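Local coordinates for insecticidal crystal protein Cry7Cal (Bacillus thuringiensis, PDB 5ZI1) that is an insecticidal toxin active against the migratory locust that probably binds a receptor and, as in its family, probably forms pores in gut-cell membranes, at residues R251-D256 with Y428-S433; R217-M222 with L281-A286; G534-S539 with E545-T550. All blocks are in the same frame, centred on the assembly; numbering follows the deposited sequence.

Interaction 1 of 3, residues R251-D256 with Y428-S433; sequences RQIFTD and YGHRLS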
loop_
_atom_site.group_PDB
_atom_site.type_symbol
_atom_site.label_atom_id
_atom_site.label_comp_id
_atom_site.label_asym_id
_atom_site.label_seq_id
_atom_site.Cartn_x
_atom_site.Cartn_y
_atom_site.Cartn_z
ATOM N N ARG A 251 2.024 1.284 -3.919
ATOM C CA ARG A 251 1.469 0.099 -4.554
ATOM C C ARG A 251 0.108 0.409 -5.178
ATOM O O ARG A 251 -0.666 1.214 -4.655
ATOM C CB ARG A 251 1.348 -1.043 -3.543
ATOM C CG ARG A 251 0.119 -1.036 -2.645
ATOM C CD ARG A 251 0.102 0.141 -1.704
ATOM N NE ARG A 251 -1.059 0.180 -0.808
ATOM C CZ ARG A 251 -2.281 0.604 -1.143
ATOM N NH1 ARG A 251 -2.551 1.009 -2.383
ATOM N NH2 ARG A 251 -3.240 0.605 -0.228
ATOM N N GLN A 252 -0.179 -0.237 -6.302
ATOM C CA GLN A 252 -1.442 -0.076 -7.012
ATOM C C GLN A 252 -2.309 -1.310 -6.798
ATOM O O GLN A 252 -1.852 -2.436 -7.013
ATOM C CB GLN A 252 -1.179 0.138 -8.508
ATOM C CG GLN A 252 -2.430 0.274 -9.409
ATOM C CD GLN A 252 -2.037 0.557 -10.857
ATOM O OE1 GLN A 252 -2.192 1.675 -11.346
ATOM N NE2 GLN A 252 -1.493 -0.450 -11.533
ATOM N N ILE A 253 -3.565 -1.108 -6.399
ATOM C CA ILE A 253 -4.494 -2.219 -6.248
ATOM C C ILE A 253 -5.717 -2.006 -7.130
ATOM O O ILE A 253 -6.043 -0.883 -7.537
ATOM C CB ILE A 253 -4.911 -2.422 -4.791
ATOM C CG1 ILE A 253 -5.491 -1.146 -4.218
ATOM C CG2 ILE A 253 -3.712 -2.944 -3.963
ATOM C CD1 ILE A 253 -5.637 -1.228 -2.702
ATOM N N PHE A 254 -6.402 -3.117 -7.425
ATOM C CA PHE A 254 -7.515 -3.130 -8.375
ATOM C C PHE A 254 -8.801 -3.574 -7.708
ATOM O O PHE A 254 -8.816 -4.579 -6.990
ATOM C CB PHE A 254 -7.214 -4.032 -9.569
ATOM C CG PHE A 254 -6.219 -3.423 -10.524
ATOM C CD1 PHE A 254 -4.844 -3.428 -10.217
ATOM C CD2 PHE A 254 -6.652 -2.794 -11.694
ATOM C CE1 PHE A 254 -3.916 -2.870 -11.082
ATOM C CE2 PHE A 254 -5.735 -2.220 -12.562
ATOM C CZ PHE A 254 -4.360 -2.243 -12.251
ATOM N N THR A 255 -9.870 -2.806 -7.947
ATOM C CA THR A 255 -11.218 -3.160 -7.526
ATOM C C THR A 255 -11.753 -4.276 -8.424
ATOM O O THR A 255 -11.169 -4.600 -9.466
ATOM C CB THR A 255 -12.143 -1.932 -7.568
ATOM O OG1 THR A 255 -11.937 -1.187 -8.779
ATOM C CG2 THR A 255 -11.909 -1.004 -6.366
ATOM N N ASP A 256 -12.870 -4.882 -8.009
ATOM C CA ASP A 256 -13.400 -6.021 -8.756
ATOM C C ASP A 256 -13.728 -5.614 -10.191
ATOM O O ASP A 256 -14.101 -4.462 -10.451
ATOM C CB ASP A 256 -14.654 -6.585 -8.091
ATOM C CG ASP A 256 -14.377 -7.155 -6.715
ATOM O OD1 ASP A 256 -13.178 -7.320 -6.366
ATOM O OD2 ASP A 256 -15.355 -7.446 -5.984
ATOM N N TYR A 428 -10.554 10.293 2.124
ATOM C CA TYR A 428 -10.460 9.253 1.109
ATOM C C TYR A 428 -9.021 8.767 1.038
ATOM O O TYR A 428 -8.084 9.567 1.121
ATOM C CB TYR A 428 -10.935 9.744 -0.268
ATOM C CG TYR A 428 -10.096 10.834 -0.914
ATOM C CD1 TYR A 428 -10.229 12.166 -0.534
ATOM C CD2 TYR A 428 -9.206 10.532 -1.930
ATOM C CE1 TYR A 428 -9.467 13.169 -1.134
ATOM C CE2 TYR A 428 -8.438 11.511 -2.527
ATOM C CZ TYR A 428 -8.571 12.835 -2.133
ATOM O OH TYR A 428 -7.796 13.809 -2.746
ATOM N N GLY A 429 -8.847 7.455 0.897
ATOM C CA GLY A 429 -7.513 6.882 0.995
ATOM C C GLY A 429 -6.896 6.533 -0.339
ATOM O O GLY A 429 -5.696 6.259 -0.417
ATOM N N HIS A 430 -7.698 6.564 -1.406
ATOM C CA HIS A 430 -7.248 6.078 -2.699
ATOM C C HIS A 430 -7.737 6.999 -3.809
ATOM O O HIS A 430 -8.740 7.707 -3.672
ATOM C CB HIS A 430 -7.722 4.628 -2.935
ATOM C CG HIS A 430 -7.021 3.609 -2.072
ATOM N ND1 HIS A 430 -7.438 3.300 -0.790
ATOM C CD2 HIS A 430 -5.928 2.841 -2.306
ATOM C CE1 HIS A 430 -6.637 2.382 -0.278
ATOM N NE2 HIS A 430 -5.711 2.087 -1.177
ATOM N N ARG A 431 -7.018 6.968 -4.928
ATOM C CA ARG A 431 -7.339 7.754 -6.105
ATOM C C ARG A 431 -7.221 6.846 -7.317
ATOM O O ARG A 431 -6.408 5.918 -7.329
ATOM C CB ARG A 431 -6.393 8.974 -6.273
ATOM C CG ARG A 431 -5.093 8.623 -6.984
ATOM C CD ARG A 431 -4.201 9.799 -7.258
ATOM N NE ARG A 431 -3.705 10.443 -6.040
ATOM C CZ ARG A 431 -2.753 9.939 -5.257
ATOM N NH1 ARG A 431 -2.209 8.755 -5.533
ATOM N NH2 ARG A 431 -2.371 10.608 -4.183
ATOM N N LEU A 432 -8.042 7.109 -8.328
ATOM C CA LEU A 432 -8.021 6.271 -9.517
ATOM C C LEU A 432 -6.696 6.442 -10.230
ATOM O O LEU A 432 -6.180 7.556 -10.355
ATOM C CB LEU A 432 -9.174 6.622 -10.453
ATOM C CG LEU A 432 -9.418 5.789 -11.715
ATOM C CD1 LEU A 432 -9.890 4.370 -11.420
ATOM C CD2 LEU A 432 -10.489 6.498 -12.560
ATOM N N SER A 433 -6.128 5.329 -10.691
ATOM C CA SER A 433 -4.850 5.391 -11.370
ATOM C C SER A 433 -4.803 4.635 -12.679
ATOM O O SER A 433 -3.923 4.929 -13.498
ATOM C CB SER A 433 -3.718 4.882 -10.448
ATOM O OG SER A 433 -3.993 3.587 -9.908
#

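Interaction 2 of 3, residues R217-M222 with L281-A286; sequences RFRREM and LIENRA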
loop_
_atom_site.group_PDB
_atom_site.type_symbol
_atom_site.label_atom_id
_atom_site.label_comp_id
_atom_site.label_asym_id
_atom_site.label_seq_id
_atom_site.Cartn_x
_atom_site.Cartn_y
_atom_site.Cartn_z
ATOM N N ARG A 217 -9.315 -10.098 -5.001
ATOM C CA ARG A 217 -9.947 -9.519 -3.823
ATOM C C ARG A 217 -9.097 -9.739 -2.579
ATOM O O ARG A 217 -9.044 -8.878 -1.695
ATOM C CB ARG A 217 -11.339 -10.107 -3.617
ATOM C CG ARG A 217 -12.039 -9.508 -2.414
ATOM C CD ARG A 217 -13.467 -10.012 -2.235
ATOM N NE ARG A 217 -14.327 -9.659 -3.362
ATOM C CZ ARG A 217 -14.753 -10.532 -4.268
ATOM N NH1 ARG A 217 -15.537 -10.128 -5.266
ATOM N NH2 ARG A 217 -14.391 -11.811 -4.168
ATOM N N PHE A 218 -8.464 -10.907 -2.475
ATOM C CA PHE A 218 -7.565 -11.163 -1.365
ATOM C C PHE A 218 -6.379 -10.214 -1.415
ATOM O O PHE A 218 -6.046 -9.564 -0.417
ATOM C CB PHE A 218 -7.121 -12.615 -1.418
ATOM C CG PHE A 218 -6.127 -12.991 -0.380
ATOM C CD1 PHE A 218 -6.531 -13.418 0.866
ATOM C CD2 PHE A 218 -4.770 -12.974 -0.670
ATOM C CE1 PHE A 218 -5.598 -13.799 1.813
ATOM C CE2 PHE A 218 -3.846 -13.350 0.269
ATOM C CZ PHE A 218 -4.254 -13.764 1.513
ATOM N N ARG A 219 -5.761 -10.084 -2.590
ATOM C CA ARG A 219 -4.661 -9.138 -2.746
ATOM C C ARG A 219 -5.084 -7.728 -2.344
ATOM O O ARG A 219 -4.381 -7.052 -1.584
ATOM C CB ARG A 219 -4.156 -9.162 -4.187
ATOM C CG ARG A 219 -3.324 -7.953 -4.585
ATOM C CD ARG A 219 -2.582 -8.215 -5.900
ATOM N NE ARG A 219 -3.509 -8.573 -6.971
ATOM C CZ ARG A 219 -3.154 -9.207 -8.092
ATOM N NH1 ARG A 219 -1.868 -9.557 -8.295
ATOM N NH2 ARG A 219 -4.087 -9.505 -9.011
ATOM N N ARG A 220 -6.249 -7.276 -2.817
ATOM C CA ARG A 220 -6.652 -5.897 -2.552
ATOM C C ARG A 220 -6.889 -5.674 -1.070
ATOM O O ARG A 220 -6.320 -4.753 -0.476
ATOM C CB ARG A 220 -7.911 -5.539 -3.336
ATOM C CG ARG A 220 -8.362 -4.128 -3.066
ATOM C CD ARG A 220 -9.565 -3.751 -3.920
ATOM N NE ARG A 220 -10.790 -4.352 -3.398
ATOM C CZ ARG A 220 -11.418 -5.380 -3.960
ATOM N NH1 ARG A 220 -10.946 -5.927 -5.079
ATOM N NH2 ARG A 220 -12.525 -5.852 -3.404
ATOM N N GLU A 221 -7.705 -6.522 -0.448
ATOM C CA GLU A 221 -8.041 -6.318 0.957
ATOM C C GLU A 221 -6.841 -6.566 1.877
ATOM O O GLU A 221 -6.649 -5.824 2.848
ATOM C CB GLU A 221 -9.221 -7.205 1.340
ATOM C CG GLU A 221 -10.554 -6.789 0.631
ATOM C CD GLU A 221 -11.769 -7.413 1.287
ATOM O OE1 GLU A 221 -11.600 -8.019 2.368
ATOM O OE2 GLU A 221 -12.896 -7.307 0.735
ATOM N N MET A 222 -6.025 -7.596 1.600
ATOM C CA MET A 222 -4.896 -7.907 2.487
ATOM C C MET A 222 -3.733 -6.947 2.314
ATOM O O MET A 222 -2.919 -6.803 3.236
ATOM C CB MET A 222 -4.399 -9.339 2.281
ATOM C CG MET A 222 -5.466 -10.366 2.548
ATOM S SD MET A 222 -6.079 -10.251 4.237
ATOM C CE MET A 222 -4.688 -11.037 5.099
ATOM N N LEU A 281 -3.156 -15.435 -18.143
ATOM C CA LEU A 281 -3.619 -14.477 -19.143
ATOM C C LEU A 281 -4.445 -13.375 -18.493
ATOM O O LEU A 281 -4.226 -12.186 -18.751
ATOM C CB LEU A 281 -4.414 -15.190 -20.230
ATOM C CG LEU A 281 -3.547 -16.126 -21.069
ATOM C CD1 LEU A 281 -4.348 -16.705 -22.239
ATOM C CD2 LEU A 281 -2.301 -15.416 -21.555
ATOM N N ILE A 282 -5.371 -13.750 -17.614
ATOM C CA ILE A 282 -6.146 -12.753 -16.886
ATOM C C ILE A 282 -5.225 -11.843 -16.086
ATOM O O ILE A 282 -5.314 -10.612 -16.168
ATOM C CB ILE A 282 -7.173 -13.443 -15.978
ATOM C CG1 ILE A 282 -8.016 -14.432 -16.788
ATOM C CG2 ILE A 282 -8.020 -12.394 -15.299
ATOM C CD1 ILE A 282 -9.085 -15.172 -15.964
ATOM N N GLU A 283 -4.343 -12.445 -15.277
ATOM C CA GLU A 283 -3.453 -11.667 -14.421
ATOM C C GLU A 283 -2.618 -10.691 -15.241
ATOM O O GLU A 283 -2.506 -9.511 -14.890
ATOM C CB GLU A 283 -2.562 -12.608 -13.591
ATOM C CG GLU A 283 -1.468 -11.916 -12.739
ATOM C CD GLU A 283 -2.006 -11.198 -11.497
ATOM O OE1 GLU A 283 -3.240 -11.113 -11.339
ATOM O OE2 GLU A 283 -1.190 -10.709 -10.667
ATOM N N ASN A 284 -2.049 -11.153 -16.359
ATOM C CA ASN A 284 -1.140 -10.290 -17.103
ATOM C C ASN A 284 -1.879 -9.149 -17.801
ATOM O O ASN A 284 -1.304 -8.074 -17.986
ATOM C CB ASN A 284 -0.327 -11.104 -18.118
ATOM C CG ASN A 284 0.799 -11.932 -17.462
ATOM O OD1 ASN A 284 1.328 -11.577 -16.402
ATOM N ND2 ASN A 284 1.170 -13.033 -18.106
ATOM N N ARG A 285 -3.141 -9.342 -18.207
ATOM C CA ARG A 285 -3.847 -8.229 -18.848
ATOM C C ARG A 285 -4.531 -7.329 -17.843
ATOM O O ARG A 285 -4.668 -6.130 -18.099
ATOM C CB ARG A 285 -4.867 -8.726 -19.886
ATOM C CG ARG A 285 -5.848 -7.659 -20.379
ATOM C CD ARG A 285 -5.248 -6.912 -21.569
ATOM N NE ARG A 285 -4.799 -7.794 -22.639
ATOM C CZ ARG A 285 -5.627 -8.466 -23.422
ATOM N NH1 ARG A 285 -6.935 -8.324 -23.242
ATOM N NH2 ARG A 285 -5.155 -9.238 -24.386
ATOM N N ALA A 286 -4.897 -7.856 -16.676
ATOM C CA ALA A 286 -5.497 -7.009 -15.651
ATOM C C ALA A 286 -4.479 -6.196 -14.855
ATOM O O ALA A 286 -4.813 -5.119 -14.361
ATOM C CB ALA A 286 -6.302 -7.859 -14.676
#

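Interaction 3 of 3, residues G534-S539 with E545-T550; sequences GVMSFS and EYFTAT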
loop_
_atom_site.group_PDB
_atom_site.type_symbol
_atom_site.label_atom_id
_atom_site.label_comp_id
_atom_site.label_asym_id
_atom_site.label_seq_id
_atom_site.Cartn_x
_atom_site.Cartn_y
_atom_site.Cartn_z
ATOM N N GLY A 534 30.201 -2.144 -3.475
ATOM C CA GLY A 534 30.369 -1.137 -4.505
ATOM C C GLY A 534 30.291 0.265 -3.953
ATOM O O GLY A 534 30.371 0.478 -2.740
ATOM N N VAL A 535 30.105 1.224 -4.868
ATOM C CA VAL A 535 30.153 2.646 -4.554
ATOM C C VAL A 535 28.936 3.327 -5.166
ATOM O O VAL A 535 28.628 3.121 -6.344
ATOM C CB VAL A 535 31.463 3.288 -5.061
ATOM C CG1 VAL A 535 31.427 4.785 -4.885
ATOM C CG2 VAL A 535 32.651 2.706 -4.315
ATOM N N MET A 536 28.251 4.140 -4.365
ATOM C CA MET A 536 27.042 4.843 -4.763
ATOM C C MET A 536 27.284 6.350 -4.695
ATOM O O MET A 536 28.194 6.821 -4.011
ATOM C CB MET A 536 25.863 4.432 -3.855
ATOM C CG MET A 536 24.469 4.737 -4.402
ATOM S SD MET A 536 23.129 4.208 -3.286
ATOM C CE MET A 536 23.324 2.417 -3.361
ATOM N N SER A 537 26.450 7.111 -5.402
ATOM C CA SER A 537 26.585 8.559 -5.429
ATOM C C SER A 537 25.229 9.197 -5.711
ATOM O O SER A 537 24.376 8.607 -6.385
ATOM C CB SER A 537 27.596 9.009 -6.484
ATOM O OG SER A 537 27.618 10.421 -6.587
ATOM N N PHE A 538 25.045 10.420 -5.207
ATOM C CA PHE A 538 23.768 11.101 -5.344
ATOM C C PHE A 538 24.005 12.585 -5.596
ATOM O O PHE A 538 24.974 13.167 -5.097
ATOM C CB PHE A 538 22.889 10.883 -4.103
ATOM C CG PHE A 538 21.435 11.164 -4.338
ATOM C CD1 PHE A 538 20.597 10.180 -4.840
ATOM C CD2 PHE A 538 20.906 12.413 -4.070
ATOM C CE1 PHE A 538 19.258 10.435 -5.067
ATOM C CE2 PHE A 538 19.568 12.676 -4.293
ATOM C CZ PHE A 538 18.745 11.687 -4.792
ATOM N N SER A 539 23.123 13.188 -6.397
ATOM C CA SER A 539 23.270 14.594 -6.748
ATOM C C SER A 539 23.371 15.442 -5.494
ATOM O O SER A 539 22.788 15.122 -4.456
ATOM C CB SER A 539 22.085 15.076 -7.584
ATOM O OG SER A 539 22.117 14.510 -8.881
ATOM N N GLU A 545 29.897 7.091 -1.729
ATOM C CA GLU A 545 29.926 6.287 -0.512
ATOM C C GLU A 545 30.041 4.807 -0.851
ATOM O O GLU A 545 29.195 4.257 -1.566
ATOM C CB GLU A 545 28.693 6.561 0.350
ATOM C CG GLU A 545 28.832 6.073 1.808
ATOM C CD GLU A 545 29.876 6.852 2.626
ATOM O OE1 GLU A 545 30.303 6.323 3.678
ATOM O OE2 GLU A 545 30.274 7.984 2.230
ATOM N N TYR A 546 31.087 4.167 -0.335
ATOM C CA TYR A 546 31.246 2.724 -0.471
ATOM C C TYR A 546 30.200 1.986 0.363
ATOM O O TYR A 546 29.942 2.352 1.512
ATOM C CB TYR A 546 32.658 2.339 -0.026
ATOM C CG TYR A 546 32.997 0.864 0.042
ATOM C CD1 TYR A 546 33.408 0.175 -1.089
ATOM C CD2 TYR A 546 32.978 0.178 1.256
ATOM C CE1 TYR A 546 33.751 -1.177 -1.030
ATOM C CE2 TYR A 546 33.335 -1.173 1.330
ATOM C CZ TYR A 546 33.720 -1.845 0.179
ATOM O OH TYR A 546 34.073 -3.182 0.221
ATOM N N PHE A 547 29.585 0.944 -0.220
ATOM C CA PHE A 547 28.661 0.072 0.506
ATOM C C PHE A 547 29.085 -1.388 0.425
ATOM O O PHE A 547 29.678 -1.826 -0.564
ATOM C CB PHE A 547 27.218 0.165 -0.021
ATOM C CG PHE A 547 27.071 -0.250 -1.455
ATOM C CD1 PHE A 547 26.807 -1.565 -1.796
ATOM C CD2 PHE A 547 27.226 0.675 -2.469
ATOM C CE1 PHE A 547 26.711 -1.944 -3.129
ATOM C CE2 PHE A 547 27.120 0.309 -3.797
ATOM C CZ PHE A 547 26.857 -0.997 -4.130
ATOM N N THR A 548 28.698 -2.155 1.440
ATOM C CA THR A 548 28.985 -3.584 1.499
ATOM C C THR A 548 27.730 -4.410 1.235
ATOM O O THR A 548 26.601 -3.905 1.221
ATOM C CB THR A 548 29.565 -3.976 2.856
ATOM O OG1 THR A 548 28.617 -3.623 3.873
ATOM C CG2 THR A 548 30.918 -3.269 3.109
ATOM N N ALA A 549 27.956 -5.708 1.038
ATOM C CA ALA A 549 26.879 -6.641 0.757
ATOM C C ALA A 549 25.967 -6.788 1.961
ATOM O O ALA A 549 26.390 -6.671 3.110
ATOM C CB ALA A 549 27.441 -8.004 0.370
ATOM N N THR A 550 24.689 -7.016 1.686
ATOM C CA THR A 550 23.740 -7.321 2.742
ATOM C C THR A 550 23.173 -8.728 2.647
ATOM O O THR A 550 22.486 -9.161 3.573
ATOM C CB THR A 550 22.590 -6.305 2.725
ATOM O OG1 THR A 550 21.806 -6.497 1.538
ATOM C CG2 THR A 550 23.164 -4.882 2.755
#

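Interaction 1 of 3, residues R251-D256 with Y428-S433
R251 and H430 meet through two bends. In R251, CG sits between the backbone N and the carbonyl carbon (chi1 82°), and the chain turns again at chi2. These turns fold the chain back, so that R251 NH1 lies about 3.0 Å from R251 O and NH2 reaches the H430 ring. H430 has CG anti to its carbonyl carbon (chi1 -71°), which turns NE2 to meet it. R251 NH2 donates to H430 NE2 at 3.0 Å, with an N-H...N angle of 162°. The guanidinium and the imidazole are nearly coplanar, so each group meets the other at its edge. Because NE2 accepts here, it probably carries no proton. R251 NH2 also makes a salt bridge to D228. One nitrogen therefore serves both the histidine and an acidic residue, which probably helps fix the rotation of the guanidinium. A bound acetate ion, probably from the crystallisation liquor, lies about 4 Å from the R251 side chain.

I253 CD1 packs obliquely against the same imidazole, 3.6 Å from H430 NE2. I253 also touches R220 and T223 of helix 208-227, and H430 touches I224, so this helix borders the H430 ring.

A second touch lies three residues on from H430, at S433. The Q252 chain runs fully extended, and its OE1 reaches S433 OG at 3.0 Å.

The two segments share no backbone pairing. Strand 448-454 runs between them and bonds to both: I253 pairs with W452, and R431 with T453. The side chains thus reach over the central strand. This is the three-stranded antiparallel sheet of the second, beta-prism domain of three-domain Cry toxins, on the side that faces the N-terminal helical domain.

Interaction 2 of 3, residues R217-M222 with L281-A286
R219 and E283 form a two-pronged salt bridge between helix 208-227 of the N-terminal helical bundle and helix 279-286 of the second domain. The grip is end-on. R219 NH1 donates to E283 OE2 at 2.7 Å, and R219 NH2 donates to E283 OE1 at 3.0 Å. Both bonds are nearly straight, at 174° and 172°. Each carboxylate oxygen uses its syn lone pair. The guanidinium and carboxylate are close to coplanar, so two flat groups meet edge to edge.

The side chains approach from opposite directions. The helices stand well apart, with the CA atoms of R219 and E283 12.0 Å from each other. The long chains bridge this distance: R219 leaves its backbone with CG anti to N and bends at chi3, while E283 bends at chi2.

A second shell holds the pair. N216 OD1 accepts from R219 NH2, so this nitrogen is bonded on both sides of the domain boundary. W212, on the same helix as R219, packs on R219, I282 and A286. Y194 of helix 169-202 and I287 pack against the R219 chain, and Y215 touches E283. E283 OE1 takes a second bond, from the indole NE1 of W212.

Interaction 3 of 3, residues G534-S539 with E545-T550
This is an antiparallel beta hairpin at the edge of a five-stranded sheet in the third, C-terminal domain, the beta-sandwich of three-domain Cry toxins. Strand 545-547 is the outermost strand, and strand 534-538 lies between it and strand 575-580. The short strand segments run 139° apart, antiparallel with a marked twist.

Two hydrogen-bonded pairs flank a non-hydrogen-bonded one. In the first, G534 N donates to F547 O at 3.0 Å and F547 N donates to G534 O at 2.7 Å. In the second, M536 N donates to E545 O and E545 N to M536 O. V535 and Y546 form the pair between them, with CA atoms 4.2 Å apart. On their face of the sheet, V535 CG2 meets the Y546 ring at its edge, 4.2 Å from CD1. CA-H...O contacts from Y546 to G534 O and from V535 to E545 O add to the backbone pairing.

M536, E545 and F547 point to the other face. There M536 packs on L578 and I580 of strand 575-580, and E545 on M564. The F547 ring also meets Y528 and touches L562 and A530, so this face turns toward the second sheet of the sandwich.

F547 has CG between its backbone N and carbonyl carbon (chi1 61°). This folds the ring back over the neighbouring strand. G534 has no side chain, and the ring lies against its bare backbone. It makes a CH-pi contact, with G534 CA 3.8 Å from the F547 ring centroid and 25° off the ring normal.

Interactions 1 and 2 sit side by side at the boundary between the helical domain and the beta-prism domain, with centres 12 Å apart. They touch directly. D256 OD2 meets R217 NH1 at 2.8 Å and D256 OD1 meets R220 NH1 at 2.9 Å, so two salt bridges join strand-side and helix-side segments. F254 CE2 also packs 3.5 Å from A286 O. Helix 208-227 thus serves both contacts. Interaction 3 is remote, in the C-terminal domain. Its centre is about 35 Å from that of interaction 1 and about 36 Å from that of interaction 2.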